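Local structure of PpBBE-like 1 D396N (Physcomitrella patens subsp. patens, 6EO5) at residues W310-N315 with N323-T328; T330-S335 with T407-I412. The protein is a variant of a cellobiose-oxidising flavoenzyme of the berberine bridge enzyme family, whose FAD cofactor is bound bicovalently. All blocks are in the same frame, centred on the assembly; numbering follows the deposited sequence.

Contact 1 (W310-N315 with N323-T328); sequences WNYPSN and NVPFTT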
loop_
_atom_site.group_PDB
_atom_site.type_symbol
_atom_site.label_atom_id
_atom_site.label_comp_id
_atom_site.label_asym_id
_atom_site.label_seq_id
_atom_site.Cartn_x
_atom_site.Cartn_y
_atom_site.Cartn_z
ATOM N N TRP A 310 14.601 0.968 -5.171
ATOM C CA TRP A 310 14.670 1.885 -4.044
ATOM C C TRP A 310 15.965 2.697 -4.044
ATOM O O TRP A 310 16.425 3.133 -2.986
ATOM C CB TRP A 310 14.486 1.135 -2.731
ATOM C CG TRP A 310 13.993 2.039 -1.667
ATOM C CD1 TRP A 310 14.634 2.368 -0.505
ATOM C CD2 TRP A 310 12.763 2.768 -1.670
ATOM N NE1 TRP A 310 13.875 3.247 0.216
ATOM C CE2 TRP A 310 12.722 3.517 -0.474
ATOM C CE3 TRP A 310 11.689 2.858 -2.564
ATOM C CZ2 TRP A 310 11.637 4.347 -0.136
ATOM C CZ3 TRP A 310 10.617 3.682 -2.237
ATOM C CH2 TRP A 310 10.600 4.419 -1.025
ATOM N N ASN A 311 16.548 2.911 -5.231
ATOM C CA ASN A 311 17.704 3.780 -5.445
ATOM C C ASN A 311 18.994 3.238 -4.828
ATOM O O ASN A 311 19.908 4.009 -4.512
ATOM C CB ASN A 311 17.429 5.193 -4.932
ATOM C CG ASN A 311 16.334 5.873 -5.704
ATOM O OD1 ASN A 311 16.417 5.997 -6.915
ATOM N ND2 ASN A 311 15.281 6.294 -5.008
ATOM N N TYR A 312 19.087 1.955 -4.653
ATOM C CA TYR A 312 20.414 1.478 -4.301
ATOM C C TYR A 312 21.130 1.010 -5.559
ATOM O O TYR A 312 20.491 0.450 -6.458
ATOM C CB TYR A 312 20.349 0.316 -3.311
ATOM C CG TYR A 312 19.997 0.694 -1.884
ATOM C CD1 TYR A 312 20.955 1.225 -1.027
ATOM C CD2 TYR A 312 18.713 0.493 -1.382
ATOM C CE1 TYR A 312 20.637 1.558 0.287
ATOM C CE2 TYR A 312 18.388 0.826 -0.071
ATOM C CZ TYR A 312 19.354 1.356 0.760
ATOM O OH TYR A 312 19.041 1.676 2.063
ATOM N N PRO A 313 22.442 1.247 -5.637
ATOM C CA PRO A 313 23.230 0.687 -6.739
ATOM C C PRO A 313 23.065 -0.823 -6.800
ATOM O O PRO A 313 23.005 -1.495 -5.767
ATOM C CB PRO A 313 24.661 1.083 -6.374
ATOM C CG PRO A 313 24.501 2.305 -5.531
ATOM C CD PRO A 313 23.266 2.066 -4.731
ATOM N N SER A 314 22.986 -1.364 -8.024
ATOM C CA SER A 314 22.706 -2.791 -8.170
ATOM C C SER A 314 23.817 -3.673 -7.615
ATOM O O SER A 314 23.609 -4.884 -7.464
ATOM C CB SER A 314 22.436 -3.156 -9.630
ATOM O OG SER A 314 23.589 -3.092 -10.433
ATOM N N ASN A 315 24.973 -3.102 -7.289
ATOM C CA ASN A 315 26.023 -3.844 -6.607
ATOM C C ASN A 315 25.891 -3.795 -5.090
ATOM O O ASN A 315 26.771 -4.310 -4.395
ATOM C CB ASN A 315 27.406 -3.330 -7.027
ATOM C CG ASN A 315 27.684 -1.924 -6.545
ATOM O OD1 ASN A 315 26.771 -1.160 -6.268
ATOM N ND2 ASN A 315 28.957 -1.574 -6.440
ATOM N N ASN A 323 18.068 -3.697 6.692
ATOM C CA ASN A 323 18.389 -2.509 7.474
ATOM C C ASN A 323 18.146 -1.247 6.670
ATOM O O ASN A 323 18.977 -0.333 6.660
ATOM C CB ASN A 323 19.840 -2.525 7.946
ATOM C CG ASN A 323 20.137 -3.694 8.849
ATOM O OD1 ASN A 323 19.797 -3.678 10.032
ATOM N ND2 ASN A 323 20.779 -4.725 8.299
ATOM N N VAL A 324 17.022 -1.165 5.967
ATOM C CA VAL A 324 16.725 0.066 5.241
ATOM C C VAL A 324 16.260 1.102 6.253
ATOM O O VAL A 324 15.330 0.840 7.028
ATOM C CB VAL A 324 15.682 -0.156 4.143
ATOM C CG1 VAL A 324 15.490 1.124 3.333
ATOM C CG2 VAL A 324 16.125 -1.313 3.229
ATOM N N PRO A 325 16.916 2.255 6.316
ATOM C CA PRO A 325 16.557 3.276 7.319
ATOM C C PRO A 325 15.110 3.731 7.171
ATOM O O PRO A 325 14.662 4.071 6.075
ATOM C CB PRO A 325 17.527 4.424 7.017
ATOM C CG PRO A 325 18.650 3.797 6.229
ATOM C CD PRO A 325 18.070 2.634 5.483
ATOM N N PHE A 326 14.375 3.748 8.290
ATOM C CA PHE A 326 13.023 4.301 8.280
ATOM C C PHE A 326 13.091 5.822 8.193
ATOM O O PHE A 326 13.680 6.475 9.060
ATOM C CB PHE A 326 12.242 3.879 9.525
ATOM C CG PHE A 326 10.757 4.115 9.414
ATOM C CD1 PHE A 326 9.935 3.168 8.829
ATOM C CD2 PHE A 326 10.183 5.289 9.885
ATOM C CE1 PHE A 326 8.560 3.373 8.718
ATOM C CE2 PHE A 326 8.816 5.497 9.777
ATOM C CZ PHE A 326 8.005 4.532 9.188
ATOM N N THR A 327 12.490 6.388 7.154
ATOM C CA THR A 327 12.423 7.832 6.987
ATOM C C THR A 327 10.984 8.293 7.147
ATOM O O THR A 327 10.042 7.507 7.015
ATOM C CB THR A 327 12.962 8.255 5.618
ATOM O OG1 THR A 327 12.146 7.678 4.595
ATOM C CG2 THR A 327 14.384 7.760 5.435
ATOM N N THR A 328 10.822 9.580 7.443
ATOM C CA THR A 328 9.513 10.163 7.708
ATOM C C THR A 328 9.293 11.388 6.828
ATOM O O THR A 328 10.227 11.929 6.234
ATOM C CB THR A 328 9.367 10.540 9.188
ATOM O OG1 THR A 328 10.430 11.420 9.561
ATOM C CG2 THR A 328 9.431 9.304 10.057
#

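Contact 2 (T330-S335 with T407-I412); sequences TFKAKS and TQTSYI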
loop_
_atom_site.group_PDB
_atom_site.type_symbol
_atom_site.label_atom_id
_atom_site.label_comp_id
_atom_site.label_asym_id
_atom_site.label_seq_id
_atom_site.Cartn_x
_atom_site.Cartn_y
_atom_site.Cartn_z
ATOM N N THR A 330 6.017 14.796 6.248
ATOM C CA THR A 330 4.781 15.431 6.718
ATOM C C THR A 330 3.996 15.912 5.510
ATOM O O THR A 330 4.476 16.776 4.768
ATOM C CB THR A 330 5.055 16.603 7.663
ATOM O OG1 THR A 330 5.787 16.125 8.793
ATOM C CG2 THR A 330 3.749 17.212 8.141
ATOM N N PHE A 331 2.793 15.370 5.316
ATOM C CA PHE A 331 2.175 15.492 4.006
ATOM C C PHE A 331 0.685 15.225 4.081
ATOM O O PHE A 331 0.186 14.618 5.031
ATOM C CB PHE A 331 2.832 14.530 2.991
ATOM C CG PHE A 331 2.701 13.057 3.344
ATOM C CD1 PHE A 331 3.655 12.429 4.132
ATOM C CD2 PHE A 331 1.649 12.293 2.849
ATOM C CE1 PHE A 331 3.547 11.070 4.444
ATOM C CE2 PHE A 331 1.532 10.928 3.153
ATOM C CZ PHE A 331 2.478 10.321 3.955
ATOM N N LYS A 332 -0.014 15.692 3.052
ATOM C CA LYS A 332 -1.361 15.247 2.730
ATOM C C LYS A 332 -1.311 14.532 1.384
ATOM O O LYS A 332 -0.698 15.032 0.434
ATOM C CB LYS A 332 -2.334 16.424 2.692
ATOM C CG LYS A 332 -3.718 16.079 2.173
ATOM C CD LYS A 332 -4.461 15.158 3.118
ATOM C CE LYS A 332 -5.801 14.791 2.527
ATOM N NZ LYS A 332 -6.471 13.735 3.316
ATOM N N ALA A 333 -1.927 13.353 1.311
ATOM C CA ALA A 333 -1.976 12.565 0.086
ATOM C C ALA A 333 -3.425 12.310 -0.331
ATOM O O ALA A 333 -4.314 12.151 0.512
ATOM C CB ALA A 333 -1.232 11.233 0.258
ATOM N N LYS A 334 -3.659 12.294 -1.645
ATOM C CA LYS A 334 -4.943 11.904 -2.218
ATOM C C LYS A 334 -4.681 10.979 -3.402
ATOM O O LYS A 334 -3.555 10.887 -3.898
ATOM C CB LYS A 334 -5.759 13.132 -2.650
ATOM C CG LYS A 334 -5.903 14.178 -1.549
ATOM C CD LYS A 334 -6.693 15.410 -1.967
ATOM C CE LYS A 334 -8.158 15.113 -2.206
ATOM N NZ LYS A 334 -8.889 14.726 -0.964
ATOM N N SER A 335 -5.713 10.272 -3.859
ATOM C CA SER A 335 -5.544 9.418 -5.036
ATOM C C SER A 335 -6.832 9.397 -5.855
ATOM O O SER A 335 -7.896 9.862 -5.406
ATOM C CB SER A 335 -5.125 7.990 -4.648
ATOM O OG SER A 335 -6.234 7.218 -4.212
ATOM N N THR A 407 -1.882 25.756 3.014
ATOM C CA THR A 407 -1.718 26.012 1.586
ATOM C C THR A 407 -1.395 24.726 0.819
ATOM O O THR A 407 -1.845 24.551 -0.320
ATOM C CB THR A 407 -0.640 27.067 1.353
ATOM O OG1 THR A 407 0.555 26.666 2.010
ATOM C CG2 THR A 407 -1.063 28.392 1.910
ATOM N N GLN A 408 -0.636 23.808 1.434
ATOM C CA GLN A 408 -0.306 22.543 0.778
ATOM C C GLN A 408 -1.508 21.614 0.730
ATOM O O GLN A 408 -1.693 20.879 -0.250
ATOM C CB GLN A 408 0.850 21.855 1.497
ATOM C CG GLN A 408 2.175 22.512 1.300
ATOM C CD GLN A 408 2.600 22.524 -0.148
ATOM O OE1 GLN A 408 2.173 23.381 -0.922
ATOM N NE2 GLN A 408 3.450 21.566 -0.530
ATOM N N THR A 409 -2.326 21.620 1.790
ATOM C CA THR A 409 -3.531 20.798 1.813
ATOM C C THR A 409 -4.556 21.304 0.811
ATOM O O THR A 409 -5.218 20.511 0.133
ATOM C CB THR A 409 -4.116 20.769 3.228
ATOM O OG1 THR A 409 -3.169 20.174 4.121
ATOM C CG2 THR A 409 -5.389 19.965 3.271
ATOM N N SER A 410 -4.706 22.628 0.711
ATOM C CA SER A 410 -5.612 23.199 -0.277
ATOM C C SER A 410 -5.108 22.952 -1.688
ATOM O O SER A 410 -5.899 22.682 -2.596
ATOM C CB SER A 410 -5.769 24.691 -0.026
ATOM O OG SER A 410 -6.721 24.890 0.994
ATOM N N TYR A 411 -3.793 23.047 -1.887
ATOM C CA TYR A 411 -3.207 22.818 -3.201
ATOM C C TYR A 411 -3.521 21.416 -3.709
ATOM O O TYR A 411 -4.014 21.249 -4.829
ATOM C CB TYR A 411 -1.705 23.059 -3.126
ATOM C CG TYR A 411 -0.908 22.495 -4.265
ATOM C CD1 TYR A 411 -1.013 23.024 -5.546
ATOM C CD2 TYR A 411 -0.014 21.449 -4.055
ATOM C CE1 TYR A 411 -0.267 22.513 -6.590
ATOM C CE2 TYR A 411 0.740 20.933 -5.087
ATOM C CZ TYR A 411 0.606 21.468 -6.352
ATOM O OH TYR A 411 1.351 20.955 -7.380
ATOM N N ILE A 412 -3.287 20.395 -2.884
ATOM C CA ILE A 412 -3.474 19.035 -3.375
ATOM C C ILE A 412 -4.954 18.673 -3.476
ATOM O O ILE A 412 -5.322 17.772 -4.247
ATOM C CB ILE A 412 -2.695 18.031 -2.499
ATOM C CG1 ILE A 412 -2.377 16.781 -3.306
ATOM C CG2 ILE A 412 -3.464 17.682 -1.236
ATOM C CD1 ILE A 412 -1.214 16.952 -4.274
#

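Contact 1 (W310-N315 with N323-T328)
The backbones of 310-315 and 323-328 stay well apart, with CA of Trp310 and CA of Val324, the nearest pair, 9.7 Å from each other; no hydrogen bond joins them, so side chains alone make the contact. Its focus is one methyl group, CG1 of Val324, set anti to the backbone N (chi1 -175°). Two aromatic side chains approach this methyl from directions roughly at right angles. The pyrrole side of Trp310 comes obliquely, its NE1 4.1 Å from Val324 CG1, and CD1 is equally distant. Tyr312 presents its phenol end instead: the methyl sits at the ring edge, near the ring plane, with Tyr312 OH 3.8 Å from Val324 CG1. The same oxygen also touches the proline ring, at 3.7 Å from Pro325 CD, the two side chains arriving from opposite directions. Only 125 Å² is buried in all, as befits a light surface contact. Asn311, with phi at 69°, is the C-prime residue of a Schellman motif that ends helix 302-308, and this turn separates the two aromatics. Trp310 also touches Cys142, and the nearest atoms of its side chain and the FAD are about 4 Å apart, while Phe326 meets the ring of His81; by analogy with this family, Cys142 and His81 are probably the two flavin attachment points. The contact thus belongs to a loop beside the flavin pocket, entered through a Schellman helix end.

Contact 2 (T330-S335 with T407-I412)
The flat group at this interface is the main-chain carbonyl of Ile412: the aliphatic chain of Lys334 lies over one of its faces, with Lys334 CD 3.6 Å from Ile412 O, and Ile412 CG2 lies on that same side of the carbonyl plane. The aromatic rings take no part across the contact; Tyr411, for instance, packs on Phe363 and Ala361 of strand 361-367. The motif is helix-on-sheet packing, in which helix 405-420 rests on a seven-stranded antiparallel sheet whose outermost strand here is 331-338. The local axes of strand 331-335 and helix 407-412 run nearly parallel, 11° apart, and approach to 8.5 Å. Such a direction is expected, since the helix follows strand 391-398, the antiparallel neighbour of 331-338, and turns back over it. Ile412 is the shared contact: its CG2 meets Lys332 CG at 3.8 Å and Lys334 CD at 4.0 Å, while the residue also touches Met395 and Ala397 of the adjacent strand. Both lysines use their methylenes here and carry their charge elsewhere. A bend at chi2 (67°) turns the Lys332 chain away from the helix, and its NZ makes salt bridges with Asp433 and Glu84; Lys334 NZ pairs with the other oxygen of Asp433, so one carboxylate joins the two amines. At the margin Thr409 OG1, hydrogen-bonded to Ala405 O, stands 4.1 Å from Lys332 CB.

How the contacts relate
The two contacts follow one another along the chain, contact 1 closing before contact 2 opens, and 323-328 leads almost directly into 330-335. Their centres are nonetheless 25 Å apart, because the chain leaves the loop after helix 302-308 and enters strand 331-338, an outermost strand of the seven-stranded sheet. Contact 1 is a surface contact within that loop, next to the FAD; contact 2 is buried between sheet and helix, the side chain of Lys334 being about 13 Å from the cofactor. Apart from this sequence junction they do not touch. A continuous run, 323-335, therefore links the flavin surroundings to the helix-covered sheet.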